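PDB 1V4V: UDP-N-Acetylglucosamine 2-Epimerase from Thermus thermophilus, which probably catalyses the interconversion of UDP-N-acetylglucosamine and UDP-N-acetylmannosamine by inverting the sugar at C2. Local coordinates for residues 222-227 against 231-236; 235-238 against 242-245; 249-252 against 258-261. All blocks are in the same frame, centred on the assembly; numbering follows the deposited sequence.

The three contacts follow one another along two successive beta-alpha-beta units of one parallel sheet. Contact 1 comes first. It closes the short turn from helix 214-227 into strand 232-236. Contact 2 starts on the residues where contact 1 ends, Tyr235 and Pro236, and closes the turn into helix 241-251. Contact 3 follows on the last turn of that helix and closes the turn into strand 257-260. The contacts run in series and none encloses another. The sheet brings contacts 1 and 3 together, because strands 232-236 and 257-260 are neighbours. The Tyr235 ring packs against Leu251, and Val237 N meets Leu260 O, which ties contact 2 to contact 3.

Contact 1: residues 222-227 against 231-236; sequences KRVAEA and LTFVYP
In the beta-alpha-beta unit formed by strand 200-203, helix 214-227 and strand 232-236, the ring of Phe233 packs against Val224 and Ala225 on the last turns of the helix. The contact is apolar and all three residues are buried. Phe233 CE1 lies 3.6 Å from Ala225 CA, so the ring reaches the helix backbone itself. The Ala225 methyl sits on the same part of the ring, with CB 3.9 Å from Phe233 CD1. Val224 takes the far end. Its CG1 is 3.8 Å from Phe233 CZ and about as far from CE2, and the two side chains lie nearly perpendicular. Both helix residues come to the ring obliquely. Val224 CG1 points away from its own backbone N (chi1 175°), which places this branch at the far end of the ring.

The unit belongs to a parallel beta-sheet, one of two in the chain, as expected for the GT-B fold of this family. Strand 232-236 lies between strands 200-203 and 257-260. Within the two segments, the strand meets the helix through Phe233, whose side chain rises toward it. The small Ala225 lets the ring come close, with the CA atoms of Ala225 and Phe233 7.0 Å apart. An alanine in place of Phe233 would remove the ring and would probably open a gap beneath the helix, leaving Val224 CG1 and Ala225 CB without their partner on the strand. Phe257, on the neighbouring strand, meets the Phe233 ring with planes at about 25°. Tyr325, Val328 and Leu332 of helix 321-332 pack on Val224. Asn256 ND2 bonds to both Ala225 O and Leu231 O, linking the end part of the helix to the residue just before the strand.

Contact 2: residues 235-238 against 242-245; sequences YPVH and VVRE
Arg244 grips two successive backbone carbonyls with one edge of its guanidinium. NH2 donates to Val237 O at 2.9 Å, with an N-H...O angle of 158°. NE donates to His238 O at 3.0 Å and is about as straight. Both oxygens lie near the guanidinium plane. Seen from the carbonyls, each nitrogen stands above the carbonyl plane. The two bonds fix the rotation of the group. The side chain is extended from CG to NE, and CG also passes His238 O at 3.5 Å. NH2 has a second partner, Asp261 OD2, just past the end of strand 257-260, in a salt bridge.

These bonds close the turn that leads from strand 232-236 into helix 241-251, the first half of a beta-alpha-beta unit completed by strand 257-260. The first turn of the helix is thus pinned to the loop that leaves the strand.

The packing lies beside the polar edge. Val237 CG1 meets Val243 CG1 at 3.7 Å, and the two side chains lie alongside, running opposite ways. In both valines CG1 is the branch opposite the backbone N (chi1 -170° and 175°), which turns the two methyls to each other. The other branch of Val237, CG2, lies over the centre of one face of the Tyr235 ring, 3.6 Å above its plane. Trp211 packs on Val243, and the His206 ring stacks on that of His238.

Contact 3: residues 249-252 against 258-261; sequences PVLK and VLLD
Leu259 overlaps the aliphatic chain of Lys252 with one methyl and the base of Leu251 with the other. The contact joins the end of helix 241-251 to strand 257-260, the second half of a beta-alpha-beta unit. That strand is the outermost on its side of the parallel sheet within this chain. Leu259 rises from it toward the helix and makes the whole contact on the strand side.

Its two branches divide the work. CD1 meets the lysine methylenes, with Lys252 CE 3.7 Å from Leu259 CD1 and CD and CG slightly farther off. The two side chains cross at a slant. CD2 turns to Leu251, whose CB is 4.1 Å away. The leucine fork thus sits against two successive residues where the helix gives way to the loop. At Lys252 the backbone departs from helical angles.

The lysine chain is bent at its second torsion (chi2 -69°) and straight beyond it. The bend brings its methylenes across the CD1 methyl and carries the ammonium toward the strand backbone. Lys252 is exposed, while Leu251 is buried. Phe248, one turn back on the helix, makes a cation-pi contact with Lys252. Tyr235 of the neighbouring strand, itself buried, packs against both Leu251 and Leu259.

The polar end of the lysine reaches the strand through a water. Lys252 NZ donates to it at 3.0 Å, and the water in turn donates a weak bond of 3.4 Å to Leu259 O.

Contact 1: residues 222-227 against 231-236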
loop_
_atom_site.group_PDB
_atom_site.type_symbol
_atom_site.label_atom_id
_atom_site.label_comp_id
_atom_site.label_asym_id
_atom_site.label_seq_id
_atom_site.Cartn_x
_atom_site.Cartn_y
_atom_site.Cartn_z
ATOM N N LYS A 222 -50.168 5.484 -13.350
ATOM C CA LYS A 222 -51.526 5.828 -12.947
ATOM C C LYS A 222 -52.451 4.729 -13.476
ATOM O O LYS A 222 -53.367 4.286 -12.779
ATOM C CB LYS A 222 -51.933 7.187 -13.530
ATOM C CG LYS A 222 -53.395 7.553 -13.265
ATOM C CD LYS A 222 -53.749 8.908 -13.866
ATOM C CE LYS A 222 -55.209 9.257 -13.618
ATOM N NZ LYS A 222 -55.627 10.491 -14.352
ATOM N N ARG A 223 -52.208 4.282 -14.710
ATOM C CA ARG A 223 -53.018 3.214 -15.297
ATOM C C ARG A 223 -52.884 1.939 -14.475
ATOM O O ARG A 223 -53.861 1.214 -14.267
ATOM C CB ARG A 223 -52.583 2.908 -16.735
ATOM C CG ARG A 223 -53.050 3.898 -17.778
ATOM C CD ARG A 223 -52.630 3.434 -19.172
ATOM N NE ARG A 223 -53.402 2.279 -19.632
ATOM C CZ ARG A 223 -53.081 1.548 -20.695
ATOM N NH1 ARG A 223 -51.999 1.842 -21.403
ATOM N NH2 ARG A 223 -53.847 0.530 -21.062
ATOM N N VAL A 224 -51.664 1.654 -14.025
ATOM C CA VAL A 224 -51.432 0.463 -13.218
ATOM C C VAL A 224 -52.233 0.574 -11.917
ATOM O O VAL A 224 -52.924 -0.363 -11.515
ATOM C CB VAL A 224 -49.928 0.294 -12.867
ATOM C CG1 VAL A 224 -49.742 -0.886 -11.916
ATOM C CG2 VAL A 224 -49.114 0.072 -14.147
ATOM N N ALA A 225 -52.143 1.725 -11.266
ATOM C CA ALA A 225 -52.854 1.935 -10.008
ATOM C C ALA A 225 -54.360 1.742 -10.182
ATOM O O ALA A 225 -55.025 1.158 -9.329
ATOM C CB ALA A 225 -52.553 3.330 -9.466
ATOM N N GLU A 226 -54.904 2.223 -11.292
ATOM C CA GLU A 226 -56.334 2.073 -11.532
ATOM C C GLU A 226 -56.719 0.608 -11.748
ATOM O O GLU A 226 -57.834 0.196 -11.430
ATOM C CB GLU A 226 -56.741 2.916 -12.739
ATOM C CG GLU A 226 -56.479 4.395 -12.535
ATOM C CD GLU A 226 -56.767 5.217 -13.771
ATOM O OE1 GLU A 226 -56.214 4.889 -14.843
ATOM O OE2 GLU A 226 -57.538 6.193 -13.667
ATOM N N ALA A 227 -55.785 -0.181 -12.269
ATOM C CA ALA A 227 -56.044 -1.598 -12.523
ATOM C C ALA A 227 -55.915 -2.471 -11.272
ATOM O O ALA A 227 -56.347 -3.627 -11.274
ATOM C CB ALA A 227 -55.095 -2.116 -13.615
ATOM N N LEU A 231 -54.287 -2.385 -4.113
ATOM C CA LEU A 231 -52.885 -2.163 -3.782
ATOM C C LEU A 231 -52.650 -0.681 -3.567
ATOM O O LEU A 231 -53.304 0.153 -4.185
ATOM C CB LEU A 231 -51.971 -2.623 -4.926
ATOM C CG LEU A 231 -52.086 -4.066 -5.400
ATOM C CD1 LEU A 231 -51.028 -4.324 -6.477
ATOM C CD2 LEU A 231 -51.893 -5.003 -4.233
ATOM N N THR A 232 -51.709 -0.349 -2.694
ATOM C CA THR A 232 -51.381 1.047 -2.460
ATOM C C THR A 232 -49.972 1.289 -2.973
ATOM O O THR A 232 -49.034 0.617 -2.558
ATOM C CB THR A 232 -51.447 1.404 -0.982
ATOM O OG1 THR A 232 -52.797 1.246 -0.525
ATOM C CG2 THR A 232 -50.995 2.851 -0.767
ATOM N N PHE A 233 -49.840 2.243 -3.887
ATOM C CA PHE A 233 -48.548 2.581 -4.480
ATOM C C PHE A 233 -47.932 3.748 -3.725
ATOM O O PHE A 233 -48.469 4.853 -3.731
ATOM C CB PHE A 233 -48.739 2.916 -5.966
ATOM C CG PHE A 233 -49.264 1.755 -6.779
ATOM C CD1 PHE A 233 -50.599 1.367 -6.681
ATOM C CD2 PHE A 233 -48.403 1.005 -7.580
ATOM C CE1 PHE A 233 -51.076 0.246 -7.361
ATOM C CE2 PHE A 233 -48.860 -0.120 -8.267
ATOM C CZ PHE A 233 -50.205 -0.505 -8.159
ATOM N N VAL A 234 -46.806 3.482 -3.069
ATOM C CA VAL A 234 -46.116 4.494 -2.272
ATOM C C VAL A 234 -44.898 5.008 -3.015
ATOM O O VAL A 234 -43.970 4.255 -3.320
ATOM C CB VAL A 234 -45.711 3.920 -0.909
ATOM C CG1 VAL A 234 -45.123 5.023 -0.035
ATOM C CG2 VAL A 234 -46.935 3.301 -0.237
ATOM N N TYR A 235 -44.907 6.313 -3.272
ATOM C CA TYR A 235 -43.869 6.971 -4.042
ATOM C C TYR A 235 -43.203 8.172 -3.359
ATOM O O TYR A 235 -43.770 9.262 -3.325
ATOM C CB TYR A 235 -44.508 7.399 -5.371
ATOM C CG TYR A 235 -43.636 8.095 -6.398
ATOM C CD1 TYR A 235 -42.256 8.200 -6.245
ATOM C CD2 TYR A 235 -44.211 8.623 -7.559
ATOM C CE1 TYR A 235 -41.466 8.812 -7.227
ATOM C CE2 TYR A 235 -43.435 9.235 -8.539
ATOM C CZ TYR A 235 -42.068 9.325 -8.371
ATOM O OH TYR A 235 -41.310 9.907 -9.355
ATOM N N PRO A 236 -42.002 7.977 -2.789
ATOM C CA PRO A 236 -41.295 9.087 -2.136
ATOM C C PRO A 236 -40.684 9.872 -3.297
ATOM O O PRO A 236 -39.697 9.440 -3.888
ATOM C CB PRO A 236 -40.226 8.383 -1.299
ATOM C CG PRO A 236 -40.794 6.994 -1.088
ATOM C CD PRO A 236 -41.378 6.691 -2.442
#

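Contact 2: residues 235-238 against 242-245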
loop_
_atom_site.group_PDB
_atom_site.type_symbol
_atom_site.label_atom_id
_atom_site.label_comp_id
_atom_site.label_asym_id
_atom_site.label_seq_id
_atom_site.Cartn_x
_atom_site.Cartn_y
_atom_site.Cartn_z
ATOM N N TYR A 235 -44.907 6.313 -3.272
ATOM C CA TYR A 235 -43.869 6.971 -4.042
ATOM C C TYR A 235 -43.203 8.172 -3.359
ATOM O O TYR A 235 -43.770 9.262 -3.325
ATOM C CB TYR A 235 -44.508 7.399 -5.371
ATOM C CG TYR A 235 -43.636 8.095 -6.398
ATOM C CD1 TYR A 235 -42.256 8.200 -6.245
ATOM C CD2 TYR A 235 -44.211 8.623 -7.559
ATOM C CE1 TYR A 235 -41.466 8.812 -7.227
ATOM C CE2 TYR A 235 -43.435 9.235 -8.539
ATOM C CZ TYR A 235 -42.068 9.325 -8.371
ATOM O OH TYR A 235 -41.310 9.907 -9.355
ATOM N N PRO A 236 -42.002 7.977 -2.789
ATOM C CA PRO A 236 -41.295 9.087 -2.136
ATOM C C PRO A 236 -40.684 9.872 -3.297
ATOM O O PRO A 236 -39.697 9.440 -3.888
ATOM C CB PRO A 236 -40.226 8.383 -1.299
ATOM C CG PRO A 236 -40.794 6.994 -1.088
ATOM C CD PRO A 236 -41.378 6.691 -2.442
ATOM N N VAL A 237 -41.282 11.008 -3.639
ATOM C CA VAL A 237 -40.807 11.808 -4.764
ATOM C C VAL A 237 -39.640 12.734 -4.438
ATOM O O VAL A 237 -39.681 13.471 -3.453
ATOM C CB VAL A 237 -41.955 12.663 -5.341
ATOM C CG1 VAL A 237 -41.530 13.299 -6.659
ATOM C CG2 VAL A 237 -43.191 11.811 -5.525
ATOM N N HIS A 238 -38.601 12.706 -5.267
ATOM C CA HIS A 238 -37.456 13.580 -5.035
ATOM C C HIS A 238 -37.873 15.053 -5.054
ATOM O O HIS A 238 -38.850 15.426 -5.707
ATOM C CB HIS A 238 -36.357 13.318 -6.067
ATOM C CG HIS A 238 -35.484 12.151 -5.724
ATOM N ND1 HIS A 238 -35.928 10.847 -5.783
ATOM C CD2 HIS A 238 -34.210 12.096 -5.269
ATOM C CE1 HIS A 238 -34.966 10.039 -5.374
ATOM N NE2 HIS A 238 -33.913 10.769 -5.057
ATOM N N VAL A 242 -38.240 19.893 -11.135
ATOM C CA VAL A 242 -38.429 19.326 -12.470
ATOM C C VAL A 242 -39.196 18.007 -12.383
ATOM O O VAL A 242 -40.071 17.718 -13.208
ATOM C CB VAL A 242 -37.075 19.055 -13.163
ATOM C CG1 VAL A 242 -37.306 18.570 -14.583
ATOM C CG2 VAL A 242 -36.224 20.314 -13.155
ATOM N N VAL A 243 -38.854 17.212 -11.375
ATOM C CA VAL A 243 -39.497 15.923 -11.148
ATOM C C VAL A 243 -40.941 16.107 -10.695
ATOM O O VAL A 243 -41.853 15.459 -11.207
ATOM C CB VAL A 243 -38.752 15.123 -10.060
ATOM C CG1 VAL A 243 -39.502 13.831 -9.742
ATOM C CG2 VAL A 243 -37.336 14.820 -10.519
ATOM N N ARG A 244 -41.146 17.001 -9.731
ATOM C CA ARG A 244 -42.479 17.240 -9.203
ATOM C C ARG A 244 -43.431 17.877 -10.197
ATOM O O ARG A 244 -44.613 17.558 -10.215
ATOM C CB ARG A 244 -42.377 18.075 -7.925
ATOM C CG ARG A 244 -41.487 17.395 -6.897
ATOM C CD ARG A 244 -41.842 17.756 -5.484
ATOM N NE ARG A 244 -41.277 16.788 -4.551
ATOM C CZ ARG A 244 -41.596 16.722 -3.264
ATOM N NH1 ARG A 244 -42.478 17.575 -2.757
ATOM N NH2 ARG A 244 -41.046 15.798 -2.489
ATOM N N GLU A 245 -42.926 18.770 -11.040
ATOM C CA GLU A 245 -43.793 19.396 -12.030
ATOM C C GLU A 245 -44.328 18.346 -12.989
ATOM O O GLU A 245 -45.417 18.487 -13.545
ATOM C CB GLU A 245 -43.029 20.462 -12.815
ATOM C CG GLU A 245 -43.033 21.820 -12.143
ATOM C CD GLU A 245 -42.225 22.835 -12.911
ATOM O OE1 GLU A 245 -40.979 22.722 -12.908
ATOM O OE2 GLU A 245 -42.839 23.734 -13.525
#

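Contact 3: residues 249-252 against 258-261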
loop_
_atom_site.group_PDB
_atom_site.type_symbol
_atom_site.label_atom_id
_atom_site.label_comp_id
_atom_site.label_asym_id
_atom_site.label_seq_id
_atom_site.Cartn_x
_atom_site.Cartn_y
_atom_site.Cartn_z
ATOM N N PRO A 249 -48.899 16.620 -11.118
ATOM C CA PRO A 249 -50.159 16.789 -11.849
ATOM C C PRO A 249 -50.821 15.484 -12.299
ATOM O O PRO A 249 -52.040 15.423 -12.488
ATOM C CB PRO A 249 -49.758 17.686 -13.023
ATOM C CG PRO A 249 -48.315 17.357 -13.228
ATOM C CD PRO A 249 -47.795 17.300 -11.815
ATOM N N VAL A 250 -50.019 14.438 -12.457
ATOM C CA VAL A 250 -50.543 13.152 -12.889
ATOM C C VAL A 250 -50.976 12.251 -11.734
ATOM O O VAL A 250 -52.054 11.660 -11.775
ATOM C CB VAL A 250 -49.494 12.370 -13.720
ATOM C CG1 VAL A 250 -50.036 10.994 -14.075
ATOM C CG2 VAL A 250 -49.130 13.151 -14.982
ATOM N N LEU A 251 -50.142 12.160 -10.704
ATOM C CA LEU A 251 -50.428 11.269 -9.588
ATOM C C LEU A 251 -51.155 11.842 -8.377
ATOM O O LEU A 251 -51.646 11.082 -7.551
ATOM C CB LEU A 251 -49.134 10.578 -9.145
ATOM C CG LEU A 251 -48.487 9.716 -10.244
ATOM C CD1 LEU A 251 -47.172 9.124 -9.731
ATOM C CD2 LEU A 251 -49.441 8.610 -10.670
ATOM N N LYS A 252 -51.211 13.167 -8.254
ATOM C CA LYS A 252 -51.943 13.770 -7.139
ATOM C C LYS A 252 -53.413 13.522 -7.427
ATOM O O LYS A 252 -53.876 13.741 -8.545
ATOM C CB LYS A 252 -51.709 15.282 -7.063
ATOM C CG LYS A 252 -50.416 15.689 -6.396
ATOM C CD LYS A 252 -50.427 15.390 -4.912
ATOM C CE LYS A 252 -49.119 15.830 -4.272
ATOM N NZ LYS A 252 -49.067 15.562 -2.810
ATOM N N VAL A 258 -49.754 7.184 -2.958
ATOM C CA VAL A 258 -49.369 8.025 -1.829
ATOM C C VAL A 258 -48.036 8.668 -2.175
ATOM O O VAL A 258 -47.030 7.974 -2.332
ATOM C CB VAL A 258 -49.192 7.210 -0.528
ATOM C CG1 VAL A 258 -48.698 8.125 0.586
ATOM C CG2 VAL A 258 -50.513 6.563 -0.128
ATOM N N LEU A 259 -48.026 9.991 -2.310
ATOM C CA LEU A 259 -46.792 10.694 -2.625
ATOM C C LEU A 259 -46.165 11.222 -1.341
ATOM O O LEU A 259 -46.812 11.917 -0.558
ATOM C CB LEU A 259 -47.058 11.843 -3.602
ATOM C CG LEU A 259 -47.824 11.491 -4.882
ATOM C CD1 LEU A 259 -47.799 12.689 -5.825
ATOM C CD2 LEU A 259 -47.189 10.279 -5.560
ATOM N N LEU A 260 -44.903 10.874 -1.124
ATOM C CA LEU A 260 -44.187 11.300 0.068
ATOM C C LEU A 260 -42.906 12.035 -0.291
ATOM O O LEU A 260 -42.489 12.052 -1.451
ATOM C CB LEU A 260 -43.824 10.080 0.919
ATOM C CG LEU A 260 -44.965 9.158 1.355
ATOM C CD1 LEU A 260 -44.392 7.947 2.074
ATOM C CD2 LEU A 260 -45.925 9.918 2.258
ATOM N N ASP A 261 -42.291 12.645 0.717
ATOM C CA ASP A 261 -41.024 13.335 0.532
ATOM C C ASP A 261 -39.975 12.245 0.707
ATOM O O ASP A 261 -40.271 11.185 1.261
ATOM C CB ASP A 261 -40.829 14.418 1.601
ATOM C CG ASP A 261 -41.622 15.683 1.311
ATOM O OD1 ASP A 261 -41.717 16.543 2.214
ATOM O OD2 ASP A 261 -42.142 15.826 0.187
HETATM O O HOH W 1 -46.531 15.244 -1.334
#